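Local coordinates for protein alkaline phosphatase (PDB 7KWD) that probably hydrolyses phosphate monoesters as a homodimeric, zinc- and magnesium-dependent alkaline phosphatase of a thermophilic bacterium, at residues Pro475-Glu479 with Glu480-Glu484. Sequence-based numbering, arbitrary orientation.
Sequences PVMSE and EEALE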
loop_
_atom_site.group_PDB
_atom_site.type_symbol
_atom_site.label_atom_id
_atom_site.label_comp_id
_atom_site.label_asym_id
_atom_site.label_seq_id
_atom_site.Cartn_x
_atom_site.Cartn_y
_atom_site.Cartn_z
ATOM N N PRO A 475 16.207 26.221 6.093
ATOM C CA PRO A 475 16.824 26.246 4.767
ATOM C C PRO A 475 16.652 24.947 4.002
ATOM O O PRO A 475 16.499 23.855 4.567
ATOM C CB PRO A 475 18.307 26.531 5.063
ATOM C CG PRO A 475 18.507 26.056 6.507
ATOM C CD PRO A 475 17.183 26.340 7.185
ATOM N N VAL A 476 16.711 25.093 2.699
ATOM C CA VAL A 476 16.525 24.043 1.720
ATOM C C VAL A 476 17.858 23.693 1.083
ATOM O O VAL A 476 18.769 24.516 1.005
ATOM C CB VAL A 476 15.510 24.560 0.680
ATOM C CG1 VAL A 476 15.527 23.698 -0.563
ATOM C CG2 VAL A 476 14.088 24.652 1.297
ATOM N N MET A 477 17.964 22.449 0.624
ATOM C CA MET A 477 19.067 21.956 -0.196
ATOM C C MET A 477 18.425 21.248 -1.378
ATOM O O MET A 477 17.411 20.560 -1.215
ATOM C CB MET A 477 19.993 20.996 0.596
ATOM C CG MET A 477 21.001 20.151 -0.216
ATOM S SD MET A 477 22.132 19.136 0.824
ATOM C CE MET A 477 22.686 20.360 2.015
ATOM N N SER A 478 19.002 21.432 -2.562
ATOM C CA SER A 478 18.502 20.781 -3.761
ATOM C C SER A 478 19.035 19.360 -3.831
ATOM O O SER A 478 20.041 19.007 -3.204
ATOM C CB SER A 478 18.927 21.539 -5.017
ATOM O OG SER A 478 20.293 21.289 -5.292
ATOM N N GLU A 479 18.328 18.533 -4.601
ATOM C CA GLU A 479 18.760 17.158 -4.792
ATOM C C GLU A 479 20.165 17.101 -5.377
ATOM O O GLU A 479 21.008 16.291 -4.943
ATOM C CB GLU A 479 17.766 16.444 -5.705
ATOM C CG GLU A 479 18.138 14.999 -6.008
ATOM C CD GLU A 479 17.082 14.301 -6.870
ATOM O OE1 GLU A 479 16.133 14.986 -7.304
ATOM O OE2 GLU A 479 17.219 13.087 -7.126
ATOM N N GLU A 480 20.431 17.941 -6.382
ATOM C CA GLU A 480 21.749 17.948 -7.009
ATOM C C GLU A 480 22.808 18.420 -6.022
ATOM O O GLU A 480 23.902 17.848 -5.958
ATOM C CB GLU A 480 21.734 18.810 -8.285
ATOM C CG GLU A 480 20.956 18.215 -9.482
ATOM C CD GLU A 480 21.597 16.937 -10.093
ATOM O OE1 GLU A 480 22.839 16.914 -10.334
ATOM O OE2 GLU A 480 20.847 15.949 -10.337
ATOM N N GLU A 481 22.500 19.415 -5.193
ATOM C CA GLU A 481 23.499 19.811 -4.203
ATOM C C GLU A 481 23.842 18.639 -3.313
ATOM O O GLU A 481 25.015 18.386 -3.022
ATOM C CB GLU A 481 23.011 20.979 -3.346
ATOM C CG GLU A 481 23.222 22.345 -3.949
ATOM C CD GLU A 481 22.393 23.432 -3.254
ATOM O OE1 GLU A 481 21.308 23.129 -2.702
ATOM O OE2 GLU A 481 22.824 24.603 -3.251
ATOM N N ALA A 482 22.813 17.896 -2.884
ATOM C CA ALA A 482 22.992 16.803 -1.936
ATOM C C ALA A 482 23.771 15.658 -2.560
ATOM O O ALA A 482 24.627 15.050 -1.911
ATOM C CB ALA A 482 21.621 16.312 -1.460
ATOM N N LEU A 483 23.489 15.357 -3.818
ATOM C CA LEU A 483 24.186 14.268 -4.485
ATOM C C LEU A 483 25.680 14.566 -4.612
ATOM O O LEU A 483 26.513 13.663 -4.461
ATOM C CB LEU A 483 23.567 14.036 -5.850
ATOM C CG LEU A 483 22.217 13.323 -5.863
ATOM C CD1 LEU A 483 21.668 13.367 -7.287
ATOM C CD2 LEU A 483 22.312 11.881 -5.381
ATOM N N GLU A 484 26.029 15.824 -4.892
ATOM C CA GLU A 484 27.431 16.232 -4.946
ATOM C C GLU A 484 28.107 15.993 -3.603
ATOM O O GLU A 484 29.205 15.434 -3.546
ATOM C CB GLU A 484 27.534 17.705 -5.344
ATOM C CG GLU A 484 28.849 18.138 -6.068
ATOM C CD GLU A 484 29.396 17.103 -7.079
ATOM O OE1 GLU A 484 28.726 16.793 -8.088
ATOM O OE2 GLU A 484 30.516 16.591 -6.861
HETATM O O HOH W 1 19.524 24.898 -2.364
#
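E481 folds back from the first turn of helix 479-487 and meets the backbone and hydroxyl of S478. E481 CB lies 3.4 Å from S478 OG and also borders the CG of M477. Its CG passes S478 OG closely as well. Chi1 of -84° swings CG to the side of E481's own backbone N, and the extended chain beyond it lets the carboxylate reach back to S478. There E481 OE1 takes the N-H of S478 on its anti lone pair, with S478 N at 2.9 Å and the bond almost perfectly straight (178°). The same OE1 receives a weak bond from S478 OG. A water lies very close to it, at a distance short enough to be doubtful. That water also reaches V476 O, but only weakly.

In return, the N-H of E481 is given to S478. Chi1 of 76° turns S478 OG back over its own backbone, where it accepts from E481 N at 2.9 Å. The backbone then enters the helical pattern, with A482 N bonded to S478 O and L483 N bonded to E479 O.

On the buried side, M477 SD rests 3.7 Å from A482 CB. M477 also packs on H116 and D118, and A482 on L88 and T89, so the helix start lies against loops of the same chain. E479 and L483, one turn apart, point the same way, with E479 CG 4.1 Å from L483 CD1. E479 also makes a long, weak ion pair with R63 of the second subunit.

The reciprocal S478 and E481 bonds form a capping box, with S478 as N-cap, at the start of helix 479-487, away from the metal sites.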